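Local coordinates for protein mitochondrial enolase superfamily member 1 (Homo sapiens, PDB 4A35) that catalyses the magnesium-dependent dehydration of L-fuconate to 2-keto-3-deoxy-L-fuconate, a step in the breakdown of L-fucose, at residues A[301-306]-A[322-327]; A[26-30]-A[252-256]; A[72-76]-A[95-99]; A[113-117]-A[331-335]; A[394-398]-A[417-423]. All blocks are in the same frame, centred on the assembly; numbering follows the deposited sequence. Where two conformers were deposited one is given.

Contact 1: A[301-306]-A[322-327]; sequences GIATGE and ALQFLQ. With MG (magnesium ion), chain B.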
# COMPACT_ATOMS: atom_id res chain seq x y z
N GLY A 301 -8.05 -14.20 -21.37
CA GLY A 301 -6.97 -14.21 -20.38
C GLY A 301 -7.20 -13.08 -19.40
O GLY A 301 -7.93 -12.11 -19.70
N ILE A 302 -6.50 -13.15 -18.27
CA ILE A 302 -6.58 -12.08 -17.25
C ILE A 302 -5.28 -11.33 -17.29
O ILE A 302 -4.21 -11.94 -17.36
CB ILE A 302 -6.89 -12.69 -15.83
CG1 ILE A 302 -8.43 -12.92 -15.64
CG2 ILE A 302 -6.31 -11.78 -14.64
CD1 ILE A 302 -9.30 -13.61 -16.76
N ALA A 303 -5.37 -9.99 -17.28
CA ALA A 303 -4.22 -9.08 -17.23
C ALA A 303 -4.32 -8.22 -15.95
O ALA A 303 -5.40 -7.73 -15.62
CB ALA A 303 -4.20 -8.15 -18.46
N THR A 304 -3.20 -7.99 -15.26
CA THR A 304 -3.26 -7.04 -14.15
C THR A 304 -1.86 -6.57 -13.86
O THR A 304 -0.88 -7.17 -14.36
CB THR A 304 -3.99 -7.63 -12.87
OG1 THR A 304 -4.16 -6.53 -11.91
CG2 THR A 304 -3.15 -8.75 -12.17
N GLY A 305 -1.77 -5.51 -13.05
CA GLY A 305 -0.48 -5.05 -12.58
C GLY A 305 -0.21 -3.57 -12.50
O GLY A 305 0.70 -3.19 -11.77
N GLU A 306 -0.92 -2.74 -13.28
CA GLU A 306 -0.59 -1.31 -13.26
C GLU A 306 -0.63 -0.66 -11.84
O GLU A 306 0.13 0.28 -11.64
CB GLU A 306 -1.51 -0.50 -14.19
CG GLU A 306 -2.89 -0.28 -13.64
CD GLU A 306 -3.76 0.40 -14.66
OE1 GLU A 306 -3.83 -0.12 -15.79
OE2 GLU A 306 -4.32 1.47 -14.35
N ALA A 322 -2.44 -16.56 -11.47
CA ALA A 322 -3.58 -15.67 -11.41
C ALA A 322 -3.72 -14.81 -12.66
O ALA A 322 -4.71 -14.10 -12.78
CB ALA A 322 -3.45 -14.76 -10.17
N LEU A 323 -2.72 -14.81 -13.56
CA LEU A 323 -2.81 -13.87 -14.69
C LEU A 323 -2.14 -14.48 -15.96
O LEU A 323 -1.17 -15.24 -15.86
CB LEU A 323 -2.20 -12.49 -14.32
CG LEU A 323 -0.64 -12.34 -14.22
CD1 LEU A 323 -0.27 -10.94 -13.69
CD2 LEU A 323 0.03 -13.43 -13.34
N GLN A 324 -2.66 -14.14 -17.12
CA GLN A 324 -2.08 -14.59 -18.40
C GLN A 324 -1.14 -13.51 -18.97
O GLN A 324 -0.31 -13.82 -19.83
CB GLN A 324 -3.19 -14.92 -19.42
CG GLN A 324 -3.89 -16.27 -19.15
CD GLN A 324 -4.51 -16.38 -17.76
OE1 GLN A 324 -5.41 -15.62 -17.38
NE2 GLN A 324 -3.98 -17.29 -16.94
N PHE A 325 -1.31 -12.24 -18.54
CA PHE A 325 -0.49 -11.10 -19.02
C PHE A 325 -0.16 -10.24 -17.84
O PHE A 325 -1.06 -9.85 -17.06
CB PHE A 325 -1.26 -10.26 -20.06
CG PHE A 325 -1.84 -11.09 -21.20
CD1 PHE A 325 -3.12 -11.64 -21.09
CD2 PHE A 325 -1.14 -11.23 -22.39
CE1 PHE A 325 -3.70 -12.33 -22.17
CE2 PHE A 325 -1.71 -11.94 -23.47
CZ PHE A 325 -2.99 -12.48 -23.35
N LEU A 326 1.13 -10.01 -17.65
CA LEU A 326 1.60 -9.26 -16.46
C LEU A 326 1.92 -7.86 -16.86
O LEU A 326 2.79 -7.64 -17.70
CB LEU A 326 2.80 -10.03 -15.85
CG LEU A 326 3.30 -9.50 -14.48
CD1 LEU A 326 4.01 -10.61 -13.71
CD2 LEU A 326 4.28 -8.30 -14.69
N GLN A 327 1.29 -6.88 -16.19
CA GLN A 327 1.48 -5.49 -16.61
C GLN A 327 2.35 -4.71 -15.63
O GLN A 327 1.84 -4.16 -14.67
CB GLN A 327 0.10 -4.84 -16.79
CG GLN A 327 -0.69 -5.71 -17.82
CD GLN A 327 -2.09 -5.33 -17.98
OE1 GLN A 327 -2.85 -5.31 -17.01
NE2 GLN A 327 -2.46 -5.05 -19.23
MG MG B . -5.43 -0.38 -17.06
O HOH W 1 -3.07 -3.32 -15.08
O HOH W 2 -5.96 1.89 -16.42
O HOH W 3 -6.49 -1.01 -15.55
O HOH W 4 -4.62 0.82 -18.38
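Gly301 lies with its CA beside the edge of the Phe325 ring and close to the amide of Gln324, a place where a side chain would collide with the ring. Ile302 is gripped at both backbone polar atoms. Its N gives a hydrogen bond to Gln324 OE1 (2.8 Å), in the amide plane and on a lone pair, while its O accepts from Gln324 N at 2.7 Å and from Phe325 N at 3.1 Å. The glutamine chain bends at chi2 (57°), folding its amide back to the strand edge, where OE1 also meets Ser292. With alanine at Gln324, the Ile302 N-H and the Ser292 hydroxyl would probably lose the acceptor they share. Ala303 is bridged in parallel with Phe325, Ala303 CB lying 4.0 Å from Phe325 CB, and is small enough to sit against the Gln327 amide, whose NE2 is hydrogen-bonded to the magnesium ligand Glu277. Thr304 turns CG2 to Leu323 CD1, the side chains crossing at about a right angle, and its O receives Gln327 N (2.9 Å). At the backbone angles of Gly305, and with Gln327 O so near, a CB would collide. Glu306 then binds magnesium through OE1 (2.1 Å), alongside Asp251 and Glu277. In this beta-alpha-beta unit of the enolase-superfamily barrel, parallel pairing fixes the strand end that presents a metal ligand, and a water joining Glu306 N to Gln327 OE1 extends that support.

Contact 2: A[26-30]-A[252-256]; sequences ADAMH and ANQRW
Asn253 lays its amide against the carboxylate of Asp27, the two planes only 10° apart and stacked, with Asn253 CG 3.4 Å from Asp27 CG. Although Asn253 ND2 comes near Asp27 OD2, the angle is too poor for a hydrogen bond. A water instead joins the segments, donating to Asn253 OD1 (2.7 Å) and accepting from Ala28 N. Asp27 uses both oxygens to bind its own loop: OD1 accepts Met29 N, closing an Asx turn, and also His30 N one residue further on, an Asx motif; OD2, lying in the plane of the His30 ring, accepts from His30 ND1 (3.0 Å) on its syn lone pair. A leucine in place of Asp27 would probably leave those two backbone N-H groups without their acceptor and His30 ND1 without its carboxylate mate. The Asn253 carbonyl O is covered by Met29 CB, at 3.2 Å. Residues 252-255 form a type I' beta turn after barrel strand 247-251, and the contact brings the N-terminal domain's loop over the mouth of the barrel, where Asp27 and Asn253 probably bind substrate, as in relatives. Met29, bent at chi2 (68°) and chi3, packs CE against Gln254 O, which accepts from Tyr155 OH of the second subunit; the Gln254 amide is bonded to Glu278 and to Arg103 of the second subunit. Arg255 CG packs on Ala28 CB (3.5 Å), a methyl short enough to admit it, and Ala28 O lies over one face of the guanidinium, while Met29 SD sits near its edge.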
# COMPACT_ATOMS: atom_id res chain seq x y z
N ALA A 26 -11.26 9.27 -19.07
CA ALA A 26 -12.19 8.73 -18.06
C ALA A 26 -12.30 7.21 -18.13
O ALA A 26 -12.42 6.66 -19.23
CB ALA A 26 -13.58 9.32 -18.25
N ASP A 27 -12.28 6.55 -16.97
CA ASP A 27 -12.53 5.10 -16.95
C ASP A 27 -13.68 4.87 -15.96
O ASP A 27 -14.24 5.85 -15.43
CB ASP A 27 -11.25 4.27 -16.68
CG ASP A 27 -10.62 4.47 -15.32
OD1 ASP A 27 -11.34 4.27 -14.29
OD2 ASP A 27 -9.43 4.67 -15.27
N ALA A 28 -14.07 3.61 -15.73
CA ALA A 28 -15.21 3.30 -14.84
C ALA A 28 -14.94 3.64 -13.35
O ALA A 28 -15.89 3.80 -12.56
CB ALA A 28 -15.58 1.85 -14.97
N MET A 29 -13.65 3.64 -12.95
CA MET A 29 -13.24 3.90 -11.57
C MET A 29 -12.79 5.37 -11.37
O MET A 29 -13.20 6.02 -10.39
CB MET A 29 -12.13 2.90 -11.17
CG MET A 29 -11.77 2.96 -9.69
SD MET A 29 -13.10 2.38 -8.57
CE MET A 29 -12.72 0.58 -8.56
N HIS A 30 -11.89 5.84 -12.22
CA HIS A 30 -11.33 7.22 -12.22
C HIS A 30 -12.07 8.01 -13.34
O HIS A 30 -11.74 7.91 -14.51
CB HIS A 30 -9.81 7.16 -12.45
CG HIS A 30 -9.17 6.04 -11.68
ND1 HIS A 30 -8.92 4.81 -12.27
CD2 HIS A 30 -8.83 5.97 -10.37
CE1 HIS A 30 -8.37 4.04 -11.33
NE2 HIS A 30 -8.31 4.68 -10.16
N ALA A 252 -11.35 -3.14 -16.88
CA ALA A 252 -12.40 -2.82 -15.90
C ALA A 252 -11.89 -1.92 -14.78
O ALA A 252 -12.72 -1.56 -13.94
CB ALA A 252 -12.98 -4.10 -15.31
N ASN A 253 -10.56 -1.60 -14.73
CA ASN A 253 -10.03 -0.69 -13.66
C ASN A 253 -10.58 -1.02 -12.25
O ASN A 253 -10.99 -0.11 -11.46
CB ASN A 253 -10.37 0.79 -14.01
CG ASN A 253 -9.57 1.28 -15.19
OD1 ASN A 253 -10.04 1.24 -16.32
ND2 ASN A 253 -8.28 1.56 -14.97
N GLN A 254 -10.54 -2.36 -11.89
CA GLN A 254 -10.82 -2.86 -10.53
C GLN A 254 -12.28 -2.76 -10.10
O GLN A 254 -12.56 -2.90 -8.92
CB GLN A 254 -9.94 -2.10 -9.46
CG GLN A 254 -8.48 -1.92 -9.90
CD GLN A 254 -7.76 -0.81 -9.14
OE1 GLN A 254 -8.34 -0.08 -8.33
NE2 GLN A 254 -6.47 -0.61 -9.45
N ARG A 255 -13.23 -2.52 -11.03
CA ARG A 255 -14.59 -2.26 -10.62
C ARG A 255 -15.32 -3.38 -9.89
O ARG A 255 -16.20 -3.08 -9.07
CB ARG A 255 -15.46 -1.85 -11.84
CG ARG A 255 -15.08 -0.43 -12.31
CD ARG A 255 -15.59 0.62 -11.30
NE ARG A 255 -17.06 0.66 -11.30
CZ ARG A 255 -17.79 1.55 -10.63
NH1 ARG A 255 -17.20 2.47 -9.86
NH2 ARG A 255 -19.12 1.52 -10.71
N TRP A 256 -15.01 -4.63 -10.23
CA TRP A 256 -15.88 -5.73 -9.82
C TRP A 256 -15.44 -6.55 -8.65
O TRP A 256 -14.24 -6.61 -8.34
CB TRP A 256 -16.05 -6.68 -11.05
CG TRP A 256 -16.51 -6.02 -12.33
CD1 TRP A 256 -17.54 -5.13 -12.49
CD2 TRP A 256 -15.99 -6.27 -13.66
NE1 TRP A 256 -17.67 -4.78 -13.82
CE2 TRP A 256 -16.78 -5.52 -14.57
CE3 TRP A 256 -14.96 -7.08 -14.18
CZ2 TRP A 256 -16.53 -5.52 -15.96
CZ3 TRP A 256 -14.80 -7.17 -15.56
CH2 TRP A 256 -15.54 -6.36 -16.43
O HOH W 5 -12.65 1.14 -16.89

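Contact 3: A[72-76]-A[95-99]; sequences ALAHH and QLTSD
His76 carries the tight part of this contact, its ring lying between Gln95 O on one face and His75 CE1 on the other, with Asp99 at its edge. NE2 donates to the anti lone pair of Asp99 OD2 at 2.7 Å; the acceptor lies in the ring plane, though the bond is bent (139°), and ring and carboxylate stand 71° apart. Asp99 is extended, CG anti to its backbone N (chi1 175°), which carries OD2 across to the ring, while its OD1 accepts from the backbone N atoms of Gln101 and Leu102. Beneath, Leu96 CD2 presses on His76 CB (3.4 Å) and meets Leu73 CD2 at 4.1 Å; these branched apolar side chains suit the buried side, where Leu73 continues onto helix 110-131. The solvent side is looser. The Gln95 side chain, modelled in two conformers, has no single settled place beside the ring, and His75 is exposed, its NE2 4.3 Å from Asp99 OD2. The contact thus joins the chain after helix 63-73 to the end of helix 89-97, away from the metal and substrate sites. With Asp99 beside both rings, a positive charge on either histidine would probably be favoured.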
# COMPACT_ATOMS: atom_id res chain seq x y z
N ALA A 72 10.83 13.92 2.17
CA ALA A 72 11.22 13.05 3.29
C ALA A 72 12.36 12.11 2.88
O ALA A 72 13.18 11.74 3.73
CB ALA A 72 10.01 12.24 3.79
N LEU A 73 12.41 11.71 1.60
CA LEU A 73 13.46 10.79 1.17
C LEU A 73 14.74 11.48 0.74
O LEU A 73 15.79 10.82 0.66
CB LEU A 73 12.95 9.96 -0.03
CG LEU A 73 11.89 8.90 0.30
CD1 LEU A 73 11.14 8.47 -0.97
CD2 LEU A 73 12.51 7.72 1.06
N ALA A 74 14.65 12.78 0.39
CA ALA A 74 15.76 13.55 -0.20
C ALA A 74 17.12 13.43 0.53
O ALA A 74 18.16 13.33 -0.15
CB ALA A 74 15.39 15.03 -0.34
N HIS A 75 17.12 13.42 1.89
CA HIS A 75 18.39 13.36 2.65
C HIS A 75 19.22 12.05 2.32
O HIS A 75 20.45 12.05 2.47
CB HIS A 75 18.13 13.48 4.16
CG HIS A 75 17.46 12.26 4.73
ND1 HIS A 75 18.20 11.27 5.37
CD2 HIS A 75 16.16 11.91 4.74
CE1 HIS A 75 17.31 10.35 5.75
NE2 HIS A 75 16.08 10.69 5.41
N HIS A 76 18.54 10.96 1.85
CA HIS A 76 19.21 9.69 1.44
C HIS A 76 20.02 9.84 0.15
O HIS A 76 20.97 9.08 -0.04
CB HIS A 76 18.21 8.53 1.23
CG HIS A 76 17.56 8.00 2.48
ND1 HIS A 76 18.32 7.56 3.57
CD2 HIS A 76 16.25 7.92 2.80
CE1 HIS A 76 17.43 7.20 4.49
NE2 HIS A 76 16.18 7.34 4.05
N GLN A 95 17.83 1.26 1.53
CA GLN A 95 17.77 2.42 2.44
C GLN A 95 16.51 3.28 2.16
O GLN A 95 15.83 3.70 3.11
CB GLN A 95 19.04 3.26 2.38
CG GLN A 95 19.01 4.44 3.34
CD GLN A 95 18.81 4.14 4.84
OE1 GLN A 95 17.66 3.91 5.35
NE2 GLN A 95 19.90 4.42 5.58
N LEU A 96 16.16 3.46 0.87
CA LEU A 96 14.95 4.21 0.51
C LEU A 96 13.66 3.47 0.90
O LEU A 96 12.70 4.13 1.34
CB LEU A 96 14.87 4.48 -1.00
CG LEU A 96 15.90 5.47 -1.59
CD1 LEU A 96 15.48 5.88 -3.00
CD2 LEU A 96 16.04 6.72 -0.74
N THR A 97 13.61 2.14 0.66
CA THR A 97 12.36 1.35 0.80
C THR A 97 12.21 0.68 2.19
O THR A 97 11.10 0.20 2.51
CB THR A 97 12.31 0.25 -0.30
OG1 THR A 97 13.45 -0.59 -0.12
CG2 THR A 97 12.22 0.81 -1.72
N SER A 98 13.32 0.55 2.96
CA SER A 98 13.29 -0.03 4.30
C SER A 98 13.93 0.93 5.30
O SER A 98 14.64 0.50 6.22
CB SER A 98 13.94 -1.41 4.33
OG SER A 98 13.48 -2.13 5.46
N ASP A 99 13.66 2.24 5.15
CA ASP A 99 14.11 3.24 6.14
C ASP A 99 13.42 2.85 7.49
O ASP A 99 12.23 2.61 7.48
CB ASP A 99 13.69 4.64 5.65
CG ASP A 99 13.98 5.77 6.64
OD1 ASP A 99 13.38 5.78 7.71
OD2 ASP A 99 14.77 6.67 6.29

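Contact 4: A[113-117]-A[331-335]; sequences HLATA and CRLGS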
# COMPACT_ATOMS: atom_id res chain seq x y z
N HIS A 113 6.16 4.66 -1.81
CA HIS A 113 6.77 3.92 -2.94
C HIS A 113 6.73 4.73 -4.23
O HIS A 113 7.69 4.69 -5.03
CB HIS A 113 6.14 2.54 -3.11
CG HIS A 113 7.14 1.49 -3.52
ND1 HIS A 113 8.33 1.32 -2.83
CD2 HIS A 113 7.01 0.50 -4.44
CE1 HIS A 113 8.95 0.32 -3.45
NE2 HIS A 113 8.16 -0.24 -4.38
N LEU A 114 5.62 5.47 -4.47
CA LEU A 114 5.55 6.39 -5.62
C LEU A 114 6.69 7.42 -5.54
O LEU A 114 7.43 7.63 -6.53
CB LEU A 114 4.19 7.12 -5.62
CG LEU A 114 2.96 6.20 -5.85
CD1 LEU A 114 1.71 7.03 -5.92
CD2 LEU A 114 3.07 5.44 -7.21
N ALA A 115 6.92 7.99 -4.33
CA ALA A 115 7.99 8.93 -4.12
C ALA A 115 9.36 8.27 -4.36
O ALA A 115 10.24 8.86 -4.96
CB ALA A 115 7.92 9.52 -2.71
N THR A 116 9.54 7.04 -3.83
CA THR A 116 10.78 6.28 -4.04
C THR A 116 11.03 6.07 -5.56
O THR A 116 12.18 6.27 -6.04
CB THR A 116 10.69 4.90 -3.33
OG1 THR A 116 10.56 5.08 -1.92
CG2 THR A 116 11.91 4.02 -3.64
N ALA A 117 9.95 5.75 -6.33
CA ALA A 117 10.11 5.52 -7.77
C ALA A 117 10.56 6.83 -8.47
O ALA A 117 11.47 6.77 -9.31
CB ALA A 117 8.79 5.02 -8.41
N CYS A 331 6.41 3.58 -12.86
CA CYS A 331 6.34 4.57 -11.75
C CYS A 331 5.53 4.11 -10.48
O CYS A 331 5.52 4.84 -9.49
CB CYS A 331 5.78 5.89 -12.29
SG CYS A 331 6.91 6.69 -13.46
N ARG A 332 4.91 2.94 -10.51
CA ARG A 332 4.19 2.33 -9.40
C ARG A 332 5.17 1.46 -8.57
O ARG A 332 5.17 1.50 -7.36
CB ARG A 332 3.04 1.44 -9.93
CG ARG A 332 2.24 0.71 -8.77
CD ARG A 332 1.57 1.67 -7.77
NE ARG A 332 0.65 2.59 -8.47
CZ ARG A 332 -0.21 3.40 -7.87
NH1 ARG A 332 -0.29 3.42 -6.53
NH2 ARG A 332 -1.02 4.18 -8.59
N LEU A 333 5.96 0.65 -9.28
CA LEU A 333 6.99 -0.18 -8.62
C LEU A 333 8.21 0.69 -8.29
O LEU A 333 8.29 1.86 -8.72
CB LEU A 333 7.41 -1.34 -9.57
CG LEU A 333 6.30 -2.38 -9.88
CD1 LEU A 333 6.85 -3.44 -10.86
CD2 LEU A 333 5.83 -3.16 -8.60
N GLY A 334 9.15 0.10 -7.56
CA GLY A 334 10.37 0.77 -7.13
C GLY A 334 11.37 1.01 -8.27
O GLY A 334 12.45 0.43 -8.27
N SER A 335 10.95 1.83 -9.28
CA SER A 335 11.75 2.28 -10.43
C SER A 335 12.33 1.08 -11.25
O SER A 335 11.77 -0.00 -11.26
CB SER A 335 12.83 3.25 -9.94
OG SER A 335 13.64 3.84 -10.97
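Most unusual here is that a Leu114 methyl lies over one face of the Arg332 guanidinium, in a contact with no hydrogen bond joining the two segments: CD2 of Leu114 is 3.8 Å above the guanidinium plane, offset to its rim. Arg332 reaches this position because its chain bends at chi2 (60°) and chi3 (57°), so that the guanidinium ends beside Leu114 although its CB starts away from the helix. The flat, delocalised group can accept an apolar methyl on its face and still bond at its edge, and NH2 does so with Trp104 O of the second subunit, whose ring also makes a cation-pi contact with Arg332. Ala117 comes next along the helix. Its CB sits 3.2 Å from Leu333 O and 3.4 Å from Cys331 O, its small methyl letting the loop backbone come right up. Leu333 O also closes an inverse gamma turn centred on Gly334, accepting from Ser335 N (2.7 Å). The His113 ring approaches the same turn, with NE2 3.3 Å from Gly334 N but badly angled for a bond; both nitrogens instead bond to Glu338 OE1. Helix 110-131 of the N-terminal domain is thereby seated on a barrel loop by van der Waals contact of methyls with carbonyls and a guanidinium face. The shared Glu338 carboxylate would probably favour a protonated His113, and Arg332 ties this domain interface to the dimer.

Contact 5: A[394-398]-A[417-423]; sequences EHFKY and TEMKEES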
# COMPACT_ATOMS: atom_id res chain seq x y z
N GLU A 394 4.32 16.10 -26.00
CA GLU A 394 4.90 17.41 -26.36
C GLU A 394 5.57 18.10 -25.13
O GLU A 394 6.34 19.05 -25.32
CB GLU A 394 3.82 18.35 -26.99
CG GLU A 394 2.66 18.77 -26.08
CD GLU A 394 1.50 17.80 -25.93
OE1 GLU A 394 1.64 16.62 -26.33
OE2 GLU A 394 0.42 18.22 -25.46
N HIS A 395 5.32 17.60 -23.90
CA HIS A 395 5.91 18.20 -22.69
C HIS A 395 7.23 17.53 -22.30
O HIS A 395 7.89 18.00 -21.36
CB HIS A 395 4.91 18.18 -21.52
CG HIS A 395 3.62 18.88 -21.84
ND1 HIS A 395 3.58 20.22 -22.17
CD2 HIS A 395 2.36 18.39 -21.91
CE1 HIS A 395 2.32 20.51 -22.41
NE2 HIS A 395 1.54 19.46 -22.23
N PHE A 396 7.63 16.49 -23.04
CA PHE A 396 8.89 15.78 -22.80
C PHE A 396 9.92 16.23 -23.83
O PHE A 396 9.61 16.41 -25.01
CB PHE A 396 8.67 14.24 -22.84
CG PHE A 396 7.95 13.80 -21.58
CD1 PHE A 396 6.57 13.98 -21.44
CD2 PHE A 396 8.68 13.40 -20.46
CE1 PHE A 396 5.93 13.66 -20.24
CE2 PHE A 396 8.03 13.10 -19.23
CZ PHE A 396 6.66 13.24 -19.14
N LYS A 397 11.16 16.38 -23.37
CA LYS A 397 12.31 16.73 -24.21
C LYS A 397 12.59 15.58 -25.24
O LYS A 397 12.99 15.82 -26.38
CB LYS A 397 13.54 17.03 -23.32
CG LYS A 397 14.82 17.33 -24.16
CD LYS A 397 16.04 17.78 -23.34
CE LYS A 397 17.20 18.13 -24.29
NZ LYS A 397 18.32 18.74 -23.52
N TYR A 398 12.41 14.33 -24.79
CA TYR A 398 12.66 13.11 -25.60
C TYR A 398 11.35 12.33 -25.76
O TYR A 398 11.15 11.31 -25.10
CB TYR A 398 13.74 12.26 -24.92
CG TYR A 398 15.00 13.03 -24.63
CD1 TYR A 398 15.90 13.35 -25.66
CD2 TYR A 398 15.28 13.50 -23.34
CE1 TYR A 398 17.07 14.07 -25.40
CE2 TYR A 398 16.45 14.21 -23.07
CZ TYR A 398 17.36 14.47 -24.10
OH TYR A 398 18.54 15.15 -23.87
N THR A 417 12.97 10.82 -19.17
CA THR A 417 12.17 11.41 -18.05
C THR A 417 12.14 12.96 -18.14
O THR A 417 11.31 13.60 -17.49
CB THR A 417 12.84 11.06 -16.70
OG1 THR A 417 14.24 11.26 -16.90
CG2 THR A 417 12.61 9.60 -16.26
N GLU A 418 13.13 13.55 -18.83
CA GLU A 418 13.29 14.99 -18.83
C GLU A 418 12.09 15.75 -19.43
O GLU A 418 11.65 15.45 -20.54
CB GLU A 418 14.58 15.41 -19.55
CG GLU A 418 14.87 16.90 -19.36
CD GLU A 418 16.30 17.23 -19.69
OE1 GLU A 418 17.10 16.29 -19.94
OE2 GLU A 418 16.60 18.43 -19.80
N MET A 419 11.54 16.72 -18.64
CA MET A 419 10.43 17.50 -19.14
C MET A 419 10.92 18.84 -19.61
O MET A 419 11.94 19.34 -19.13
CB MET A 419 9.33 17.65 -18.09
CG MET A 419 8.70 16.29 -17.75
SD MET A 419 7.33 16.41 -16.53
CE MET A 419 5.97 17.02 -17.64
N LYS A 420 10.17 19.45 -20.51
CA LYS A 420 10.44 20.80 -20.98
C LYS A 420 10.17 21.79 -19.82
O LYS A 420 9.08 21.77 -19.24
CB LYS A 420 9.57 21.13 -22.22
CG LYS A 420 9.96 20.36 -23.47
CD LYS A 420 9.07 20.73 -24.62
CE LYS A 420 9.36 19.84 -25.83
NZ LYS A 420 8.35 20.07 -26.88
N GLU A 421 11.19 22.58 -19.44
CA GLU A 421 11.02 23.52 -18.32
C GLU A 421 9.86 24.49 -18.54
O GLU A 421 9.17 24.76 -17.57
CB GLU A 421 12.33 24.22 -17.93
CG GLU A 421 13.21 23.28 -17.11
CD GLU A 421 12.71 22.97 -15.70
OE1 GLU A 421 12.23 23.90 -15.03
OE2 GLU A 421 12.81 21.80 -15.27
N GLU A 422 9.61 24.98 -19.80
CA GLU A 422 8.45 25.85 -20.08
C GLU A 422 7.12 25.10 -19.73
O GLU A 422 6.26 25.68 -19.05
CB GLU A 422 8.45 26.33 -21.55
N SER A 423 7.00 23.80 -20.11
CA SER A 423 5.84 22.95 -19.77
C SER A 423 5.69 22.79 -18.26
O SER A 423 4.59 22.91 -17.73
CB SER A 423 5.97 21.57 -20.41
OG SER A 423 5.88 21.71 -21.81
O HOH W 6 8.16 16.86 -27.34
O HOH W 7 19.03 16.53 -21.64
O HOH W 8 11.94 13.22 -22.14
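The Phe396 ring has Met419 CG over one face, a CH-pi contact 4.0 Å from the ring centroid, and Thr417 O near its edge. Met419 SD stands obliquely at 4.8 Å from the same centroid, giving a Met-aromatic contact; a long, flexible thioether suits the place because it can follow the ring's surface. The His395 ring carries Glu394 CG over the centre of one face, and at its edge, in plane, lies Ser423 OG, hydrogen-bonded to His395 ND1 at 2.8 Å. Phe17 stacks with this imidazole too, and His427 meets it edge-to-face. The Tyr398 ring receives Lys397 CG on one face and Glu418 OE1 near its edge, with ring and carboxylate planes 72° apart. Behind these groups the backbones pair by a single bridge, Phe396 with Met419: Lys420 N donates almost straight to His395 O (2.8 Å, 173°), and Lys397 N to Glu418 O at 3.0 Å. The bridge joins the loop between strands 386-388 and 401-402 to the approach to helix 421-427, with Lys420 at the N-cap position, and both belong to the part of the chain that follows the parallel barrel strands. Lys420, extended beyond CG, brings NZ to Glu394 O (2.7 Å); a long chain ending in an ammonium group suits this reach. Lys397 and Glu418 run side by side in the same direction, yet Lys397 NZ and Glu418 OE2 stay 4.1 Å apart, beyond a salt bridge. One water gathers Lys397 NZ, Tyr398 OH and Glu418 OE1 instead, and OE1 has its salt bridge with Lys129.

Overall arrangement
Contacts 1 and 2 touch at the mouth of the barrel, their centres 16 Å apart, and bear on the active site: contact 1 pairs parallel strands 301-304 and 325-326, contact 2 brings an N-terminal loop to the turn after strand 247-251. Contact 4, enclosing contact 1 along the chain and touching it, seats helix 110-131 on the loop after strand 325-326. Contact 3, 12 Å from contact 4 between centres, joins helices 63-73 and 89-97, whose leucines also touch helix 110-131. Contacts 2 and 4 each pair an N-terminal-domain segment with a barrel-domain one; they and contact 3 reach the second subunit. Contact 5 comes last, about 31 Å from contact 1 between centres; like contact 3, it lies away from the active site.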